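Local coordinates for coenzyme F420-dependent N(5),N(10)-methenyltetrahydromethanopterin reductase-related protein (Desulfurobacterium thermolithotrophum DSM 11699, PDB 6HUZ) that probably acts on tetrahydrofolate derivatives as a bacterial paralog of [Fe]-hydrogenase, binding an iron-guanylylpyridinol cofactor and methenyltetrahydrofolate, at residues A[198-201]-A[202-206]; A[242-245]-A[246-250]; A[263-266]-A[267-270]. All blocks are in the same frame, centred on the assembly; numbering follows the deposited sequence.

Contact 1: A[198-201]-A[202-206]; sequences LVSP and VGDMG. With GUE (5,10-Methenyltetrahydrofolate), chain C.
Asp204 folds its flat carboxylate back toward Ser200 at the C-terminal end of helix 196-203. Ser200 OG donates to Asp204 OD2 over 2.6 Å. It comes from above the carboxylate plane, 48° out of it. Asp204 chi1 of -62° sets the group beside its own backbone N, which puts it over the last turn. The two carboxylate oxygens have further partners. OD1 takes a bond from His146 and OD2 one from Gln238 of the second subunit. Cys117 also touches this side chain.

The second flat group is the pterin of methenyltetrahydrofolate. Gly203 O sits at its N2/N3 edge, level with the ring. N2 donates to Gly203 O over 3.0 Å with a bent angle of 131°. N3 comes within 2.6 Å of the same Gly203 O. The Asp204-Met205 backbone instead lies off one face, beside N3 and O4. Main-chain atoms thus line this part of the substrate pocket. Met205 extends beyond CG along the substrate, and its SD reaches C3' of the p-aminobenzoyl ring at 3.8 Å.

The backbone closes the same turn. Asp204 N bonds to Ser200 O at 3.0 Å, and Asp204 is where the chain leaves helical angles. Pro201 has no N-H to give to the turn before, and the helix is kinked there. Pro201 O is taken by Thr210 OG1.

Val199 and Val202 pack on Leu160 and Leu194 of strands 158-163 and 190-195. Within the helix, Val202 CG2 lies beside its own backbone N and touches Leu198 O at 3.3 Å.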
loop_
_atom_site.group_PDB
_atom_site.type_symbol
_atom_site.label_atom_id
_atom_site.label_comp_id
_atom_site.label_asym_id
_atom_site.label_seq_id
_atom_site.Cartn_x
_atom_site.Cartn_y
_atom_site.Cartn_z
ATOM N N LEU A 198 -10.819 5.947 8.027
ATOM C CA LEU A 198 -9.528 6.586 7.758
ATOM C C LEU A 198 -8.888 7.248 8.949
ATOM O O LEU A 198 -7.710 7.615 8.857
ATOM C CB LEU A 198 -9.706 7.614 6.616
ATOM C CG LEU A 198 -10.308 7.040 5.306
ATOM C CD1 LEU A 198 -10.233 8.047 4.159
ATOM C CD2 LEU A 198 -9.627 5.773 4.881
ATOM N N VAL A 199 -9.638 7.447 10.068
ATOM C CA VAL A 199 -9.061 8.084 11.253
ATOM C C VAL A 199 -7.826 7.279 11.713
ATOM O O VAL A 199 -6.764 7.870 11.936
ATOM C CB VAL A 199 -10.117 8.276 12.370
ATOM C CG1 VAL A 199 -9.459 8.674 13.702
ATOM C CG2 VAL A 199 -11.158 9.324 11.941
ATOM N N SER A 200 -7.938 5.950 11.858
ATOM C CA SER A 200 -6.775 5.156 12.289
ATOM C C SER A 200 -5.511 5.250 11.338
ATOM O O SER A 200 -4.427 5.586 11.814
ATOM C CB SER A 200 -7.191 3.691 12.487
ATOM O OG SER A 200 -6.101 2.788 12.597
ATOM N N PRO A 201 -5.601 4.958 10.020
ATOM C CA PRO A 201 -4.395 5.047 9.171
ATOM C C PRO A 201 -3.819 6.463 9.075
ATOM O O PRO A 201 -2.629 6.636 8.818
ATOM C CB PRO A 201 -4.869 4.509 7.809
ATOM C CG PRO A 201 -6.336 4.693 7.792
ATOM C CD PRO A 201 -6.771 4.500 9.251
ATOM N N VAL A 202 -4.646 7.481 9.290
ATOM C CA VAL A 202 -4.154 8.871 9.243
ATOM C C VAL A 202 -3.619 9.333 10.609
ATOM O O VAL A 202 -2.584 9.996 10.647
ATOM C CB VAL A 202 -5.238 9.843 8.695
ATOM C CG1 VAL A 202 -4.796 11.308 8.838
ATOM C CG2 VAL A 202 -5.564 9.527 7.214
ATOM N N GLY A 203 -4.323 9.021 11.696
ATOM C CA GLY A 203 -3.950 9.450 13.057
ATOM C C GLY A 203 -2.944 8.648 13.868
ATOM O O GLY A 203 -2.133 9.222 14.617
ATOM N N ASP A 204 -3.016 7.324 13.780
ATOM C CA ASP A 204 -2.122 6.405 14.505
ATOM C C ASP A 204 -0.666 6.528 14.069
ATOM O O ASP A 204 -0.340 7.242 13.126
ATOM C CB ASP A 204 -2.512 4.941 14.229
ATOM C CG ASP A 204 -3.888 4.550 14.680
ATOM O OD1 ASP A 204 -4.568 5.386 15.359
ATOM O OD2 ASP A 204 -4.303 3.421 14.364
ATOM N N MET A 205 0.199 5.793 14.767
ATOM C CA MET A 205 1.619 5.747 14.484
ATOM C C MET A 205 1.896 5.345 13.022
ATOM O O MET A 205 2.930 5.757 12.505
ATOM C CB MET A 205 2.331 4.810 15.456
ATOM C CG MET A 205 1.732 3.436 15.495
ATOM S SD MET A 205 2.804 2.393 16.496
ATOM C CE MET A 205 1.704 0.838 16.659
ATOM N N GLY A 206 0.982 4.591 12.364
ATOM C CA GLY A 206 1.151 4.217 10.952
ATOM C C GLY A 206 1.121 5.377 9.969
ATOM O O GLY A 206 1.298 5.183 8.761
HETATM N N1 GUE C . 1.872 10.399 16.394
HETATM C C2 GUE C . 0.685 10.109 15.795
HETATM N N3 GUE C . -0.110 9.111 16.194
HETATM C C4 GUE C . 0.170 8.322 17.216
HETATM C C6 GUE C . 2.751 8.571 20.015
HETATM C "C1'" GUE C . 2.574 2.442 22.000
HETATM C "C2'" GUE C . 2.253 2.563 20.642
HETATM C "C3'" GUE C . 2.305 3.811 20.014
HETATM C "C4'" GUE C . 2.656 4.962 20.738
HETATM C "C5'" GUE C . 2.948 4.833 22.106
HETATM O O4 GUE C . -0.629 7.418 17.543
HETATM C C4A GUE C . 1.428 8.592 17.945
HETATM N N5 GUE C . 1.970 7.866 19.007
HETATM C C7 GUE C . 3.902 9.165 19.211
HETATM N N8 GUE C . 3.442 9.970 18.085
HETATM C C8A GUE C . 2.272 9.686 17.460
HETATM N N2 GUE C . 0.337 10.863 14.723
HETATM C C9 GUE C . 3.354 7.378 20.773
HETATM N N10 GUE C . 2.644 6.257 20.162
HETATM C "C6'" GUE C . 2.912 3.583 22.721
HETATM C C11 GUE C . 2.523 1.097 22.694
HETATM O O11 GUE C . 2.537 0.063 22.044
HETATM N N GUE C . 2.434 1.067 24.030
HETATM C CA GUE C . 2.202 -0.171 24.776
HETATM C C GUE C . 0.977 -0.073 25.662
HETATM O OX1 GUE C . 0.613 1.053 26.088
HETATM O OX2 GUE C . 0.340 -1.111 25.950
HETATM C CB GUE C . 3.439 -0.592 25.578
HETATM C CG GUE C . 4.641 0.343 25.401
HETATM C CD GUE C . 5.810 -0.014 26.309
HETATM O OE1 GUE C . 6.966 -0.041 25.803
HETATM O OE2 GUE C . 5.584 -0.252 27.526
HETATM C C1 GUE C . 1.959 6.596 19.137
#

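Contact 2: A[242-245]-A[246-250]; sequences SLQV and ISSLV. With NA (sodium ion), chain H.
Ile246 N bonds back to Ser242 O at 3.1 Å, and its CG1 packs over that same oxygen at 3.5 Å. CG1 gets there because it stands anti to the carbonyl carbon (chi1 -66°), on the N-terminal side of the residue. The Ser242 hydroxyl serves other partners. OG binds a sodium ion at 2.8 Å, a site it shares with Gln238 O. The same hydroxyl is hydrogen-bonded to Thr210 of the second subunit.

Ser247 N follows with a bond to Leu243 O at 3.0 Å. Ser247 OG bonds to Ala240 O of the second subunit. These residues lie mid-way along helix 232-262. This part of it is buried in the dimer interface. It packs on its own copy there: Leu243 meets Ile246 of the second subunit, and Gln244 NE2 bonds to OE1 of the Gln244 of that subunit.

Ser248 N donates to Gln244 O at 2.8 Å. Its hydroxyl leans back to the same carbonyl, with OG 2.9 Å from Gln244 O. That second bond is uncertain, because Thr316 O is also within reach of the one proton. Gln244 is bent at chi2 (56°), which brings NE2 near Ser248 OG. Its OE1 also accepts from Ser320 N.

Leu249 N bonds to Val245 O, and the two side chains run alongside each other. Val245 CG1 touches Leu249 CD1 at 3.7 Å, and both side chains pack on Thr316. Val250 N continues the i to i-4 pattern with a bond to Ile246 O, and its side chain lies on Leu258.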
loop_
_atom_site.group_PDB
_atom_site.type_symbol
_atom_site.label_atom_id
_atom_site.label_comp_id
_atom_site.label_asym_id
_atom_site.label_seq_id
_atom_site.Cartn_x
_atom_site.Cartn_y
_atom_site.Cartn_z
ATOM N N SER A 242 0.976 -1.820 -6.586
ATOM C CA SER A 242 2.151 -1.868 -5.732
ATOM C C SER A 242 1.738 -1.951 -4.283
ATOM O O SER A 242 2.226 -2.810 -3.548
ATOM C CB SER A 242 3.031 -0.609 -5.908
ATOM O OG SER A 242 3.695 -0.552 -7.164
ATOM N N LEU A 243 0.855 -1.037 -3.865
ATOM C CA LEU A 243 0.445 -0.970 -2.468
ATOM C C LEU A 243 -0.399 -2.154 -2.023
ATOM O O LEU A 243 -0.197 -2.615 -0.901
ATOM C CB LEU A 243 -0.223 0.374 -2.172
ATOM C CG LEU A 243 0.636 1.596 -2.568
ATOM C CD1 LEU A 243 -0.073 2.887 -2.238
ATOM C CD2 LEU A 243 2.070 1.528 -1.972
ATOM N N GLN A 244 -1.297 -2.668 -2.881
ATOM C CA GLN A 244 -2.110 -3.847 -2.540
ATOM C C GLN A 244 -1.146 -5.023 -2.326
ATOM O O GLN A 244 -1.298 -5.776 -1.383
ATOM C CB GLN A 244 -3.050 -4.202 -3.700
ATOM C CG GLN A 244 -4.018 -5.355 -3.452
ATOM C CD GLN A 244 -4.894 -5.151 -2.240
ATOM O OE1 GLN A 244 -5.946 -4.498 -2.293
ATOM N NE2 GLN A 244 -4.481 -5.705 -1.121
ATOM N N VAL A 245 -0.162 -5.194 -3.230
ATOM C CA VAL A 245 0.789 -6.298 -3.108
ATOM C C VAL A 245 1.571 -6.250 -1.791
ATOM O O VAL A 245 1.670 -7.271 -1.101
ATOM C CB VAL A 245 1.722 -6.367 -4.337
ATOM C CG1 VAL A 245 2.942 -7.242 -4.070
ATOM C CG2 VAL A 245 0.953 -6.875 -5.548
ATOM N N ILE A 246 2.144 -5.092 -1.451
ATOM C CA ILE A 246 2.906 -4.985 -0.206
ATOM C C ILE A 246 1.985 -5.277 0.959
ATOM O O ILE A 246 2.347 -6.059 1.807
ATOM C CB ILE A 246 3.585 -3.597 -0.019
ATOM C CG1 ILE A 246 4.691 -3.405 -1.116
ATOM C CG2 ILE A 246 4.193 -3.484 1.409
ATOM C CD1 ILE A 246 5.150 -1.961 -1.217
ATOM N N SER A 247 0.809 -4.653 1.004
ATOM C CA SER A 247 -0.156 -4.871 2.109
ATOM C C SER A 247 -0.507 -6.383 2.246
ATOM O O SER A 247 -0.499 -6.918 3.355
ATOM C CB SER A 247 -1.451 -4.093 1.835
ATOM O OG SER A 247 -2.275 -4.188 2.988
ATOM N N SER A 248 -0.820 -7.063 1.111
ATOM C CA SER A 248 -1.186 -8.487 1.121
ATOM C C SER A 248 -0.053 -9.354 1.677
ATOM O O SER A 248 -0.295 -10.304 2.437
ATOM C CB SER A 248 -1.517 -8.985 -0.301
ATOM O OG SER A 248 -2.659 -8.279 -0.784
ATOM N N LEU A 249 1.188 -9.022 1.291
ATOM C CA LEU A 249 2.367 -9.777 1.724
ATOM C C LEU A 249 2.604 -9.651 3.227
ATOM O O LEU A 249 2.878 -10.669 3.889
ATOM C CB LEU A 249 3.603 -9.350 0.919
ATOM C CG LEU A 249 3.632 -9.863 -0.511
ATOM C CD1 LEU A 249 4.690 -9.100 -1.345
ATOM C CD2 LEU A 249 3.846 -11.371 -0.565
ATOM N N VAL A 250 2.512 -8.442 3.758
ATOM C CA VAL A 250 2.671 -8.194 5.209
ATOM C C VAL A 250 1.513 -8.900 5.957
ATOM O O VAL A 250 1.759 -9.586 6.936
ATOM C CB VAL A 250 2.722 -6.678 5.562
ATOM C CG1 VAL A 250 2.706 -6.476 7.092
ATOM C CG2 VAL A 250 3.951 -6.015 4.944
HETATM NA NA NA H . 2.802 -1.770 -9.573
#

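Contact 3: A[263-266]-A[267-270]; sequences NVDA and MKAS. With GUE (5,10-Methenyltetrahydrofolate), chain B.
Asn263 and Met267 meet in the first turn of helix 264-271. Four i to i-4 backbone bonds run from Met267, Lys268, Ala269 and Ser270. Met267 N donates to Asn263 O at 2.9 Å. Lys268 N donates to Val264 O at 2.8 Å.

The capping bond belongs to Asn263, the N-cap residue. Its OD1 accepts from Ala266 N at 3.0 Å. The donor stands above the amide plane, 56° out of it. Asn263 is the first residue past helix 232-262; its positive phi of 75° marks the break between the two helices.

Apolar contact is slight within the turn. Met267 bends at chi3 (-70°) and carries CE back over Val264, 4.2 Å from its CG2. Met267 also packs on Phe214 of the second subunit.

The one charged pair is Asp265 with Lys268. The two side chains lie alongside each other at the exposed side of the helix, and OD1 and NZ are 3.7 Å apart, a long salt bridge.

Substrate bonds gather at Ser270. Ser270 O accepts from the pterin N2 of methenyltetrahydrofolate at 2.9 Å. Ser270 OG, 2.9 Å from the same N2, makes only a weak bond to it. The hydroxyl also bonds to Val202 O of the second subunit. The ligand is hydrogen-bonded to Gly203 O of that subunit and to Thr230 OG1 of this chain as well. The amino end of the pterin therefore sits between the two chains, consistent with a substrate site that is complete only in the dimer.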
loop_
_atom_site.group_PDB
_atom_site.type_symbol
_atom_site.label_atom_id
_atom_site.label_comp_id
_atom_site.label_asym_id
_atom_site.label_seq_id
_atom_site.Cartn_x
_atom_site.Cartn_y
_atom_site.Cartn_z
ATOM N N ASN A 263 12.191 -9.390 -2.908
ATOM C CA ASN A 263 13.620 -9.413 -3.251
ATOM C C ASN A 263 14.165 -7.968 -3.277
ATOM O O ASN A 263 13.964 -7.202 -4.236
ATOM C CB ASN A 263 13.926 -10.188 -4.556
ATOM C CG ASN A 263 15.422 -10.432 -4.733
ATOM O OD1 ASN A 263 16.248 -9.561 -4.450
ATOM N ND2 ASN A 263 15.824 -11.606 -5.206
ATOM N N VAL A 264 14.860 -7.599 -2.208
ATOM C CA VAL A 264 15.431 -6.244 -2.058
ATOM C C VAL A 264 16.422 -5.942 -3.214
ATOM O O VAL A 264 16.410 -4.861 -3.802
ATOM C CB VAL A 264 16.125 -6.133 -0.672
ATOM C CG1 VAL A 264 17.017 -4.904 -0.589
ATOM C CG2 VAL A 264 15.092 -6.112 0.452
ATOM N N ASP A 265 17.277 -6.896 -3.524
ATOM C CA ASP A 265 18.255 -6.714 -4.609
ATOM C C ASP A 265 17.553 -6.396 -5.919
ATOM O O ASP A 265 18.007 -5.527 -6.658
ATOM C CB ASP A 265 19.120 -7.969 -4.772
ATOM C CG ASP A 265 20.092 -8.121 -3.619
ATOM O OD1 ASP A 265 20.407 -7.097 -2.974
ATOM O OD2 ASP A 265 20.531 -9.266 -3.354
ATOM N N ALA A 266 16.462 -7.105 -6.209
ATOM C CA ALA A 266 15.691 -6.900 -7.439
ATOM C C ALA A 266 15.053 -5.543 -7.421
ATOM O O ALA A 266 15.083 -4.846 -8.420
ATOM C CB ALA A 266 14.611 -7.967 -7.573
ATOM N N MET A 267 14.443 -5.152 -6.281
ATOM C CA MET A 267 13.813 -3.866 -6.206
ATOM C C MET A 267 14.854 -2.786 -6.414
ATOM O O MET A 267 14.637 -1.871 -7.181
ATOM C CB MET A 267 13.166 -3.689 -4.838
ATOM C CG MET A 267 11.929 -4.537 -4.672
ATOM S SD MET A 267 10.964 -3.986 -3.241
ATOM C CE MET A 267 12.025 -4.485 -1.914
ATOM N N LYS A 268 16.002 -2.893 -5.753
ATOM C CA LYS A 268 17.034 -1.866 -5.909
ATOM C C LYS A 268 17.512 -1.723 -7.364
ATOM O O LYS A 268 17.714 -0.609 -7.835
ATOM C CB LYS A 268 18.207 -2.245 -5.025
ATOM C CG LYS A 268 19.391 -1.299 -5.052
ATOM C CD LYS A 268 20.577 -1.869 -4.240
ATOM C CE LYS A 268 20.207 -2.841 -3.125
ATOM N NZ LYS A 268 21.414 -3.562 -2.627
ATOM N N ALA A 269 17.712 -2.849 -8.050
ATOM C CA ALA A 269 18.172 -2.871 -9.435
ATOM C C ALA A 269 17.131 -2.234 -10.331
ATOM O O ALA A 269 17.444 -1.306 -11.070
ATOM C CB ALA A 269 18.427 -4.299 -9.862
ATOM N N SER A 270 15.885 -2.719 -10.250
ATOM C CA SER A 270 14.769 -2.198 -11.050
ATOM C C SER A 270 14.586 -0.670 -10.852
ATOM O O SER A 270 14.376 0.060 -11.827
ATOM C CB SER A 270 13.466 -2.900 -10.641
ATOM O OG SER A 270 12.342 -2.307 -11.276
HETATM N N1 GUE B . 12.245 1.121 -15.140
HETATM C C2 GUE B . 11.667 -0.028 -14.697
HETATM N N3 GUE B . 10.582 -0.565 -15.263
HETATM C C4 GUE B . 9.975 -0.042 -16.315
HETATM C C6 GUE B . 11.018 2.666 -18.791
HETATM C "C1'" GUE B . 5.218 3.917 -21.308
HETATM C "C2'" GUE B . 5.130 3.462 -19.986
HETATM C "C3'" GUE B . 6.290 3.203 -19.250
HETATM C "C4'" GUE B . 7.558 3.373 -19.831
HETATM C "C5'" GUE B . 7.633 3.802 -21.165
HETATM O O4 GUE B . 8.973 -0.609 -16.802
HETATM C C4A GUE B . 10.562 1.192 -16.880
HETATM N N5 GUE B . 10.072 1.961 -17.937
HETATM C C7 GUE B . 11.736 3.597 -17.822
HETATM N N8 GUE B . 12.312 2.886 -16.685
HETATM C C8A GUE B . 11.741 1.750 -16.215
HETATM N N2 GUE B . 12.221 -0.614 -13.607
HETATM C C9 GUE B . 10.053 3.563 -19.582
HETATM N N10 GUE B . 8.757 3.047 -19.149
HETATM C "C6'" GUE B . 6.473 4.076 -21.887
HETATM C C11 GUE B . 3.971 4.202 -22.117
HETATM O O11 GUE B . 2.896 4.371 -21.561
HETATM N N GUE B . 4.066 4.238 -23.452
HETATM C CA GUE B . 2.893 4.329 -24.323
HETATM C C GUE B . 2.843 3.190 -25.323
HETATM O OX1 GUE B . 3.916 2.643 -25.686
HETATM O OX2 GUE B . 1.738 2.806 -25.765
HETATM C CB GUE B . 2.808 5.690 -25.023
HETATM C CG GUE B . 3.935 6.656 -24.639
HETATM C CD GUE B . 3.911 7.948 -25.446
HETATM O OE1 GUE B . 4.056 9.036 -24.824
HETATM O OE2 GUE B . 3.765 7.881 -26.696
HETATM C C1 GUE B . 8.845 2.220 -18.177
#

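All three contacts are local and helical: contact 1 at a helix C-terminus, contact 2 within a helix, contact 3 at a helix N-terminus. Contacts 1 and 2 are buried; contact 3 is partly buried and has its charged pair at the surface. Contact 1 lies near the centre of the chain, about 29 Å from contact 3 between centres. Contacts 2 and 3 lie on consecutive helices, with nearest atoms about 6 Å apart. Contact 1 meets the second subunit's copies of both: its Gly206 O bonds to Ser242, and its Val202 O to Ser270. Contact 1 of one subunit and contact 3 of the other thus share one pterin. Contact 2 instead holds a sodium ion and the helix pairing.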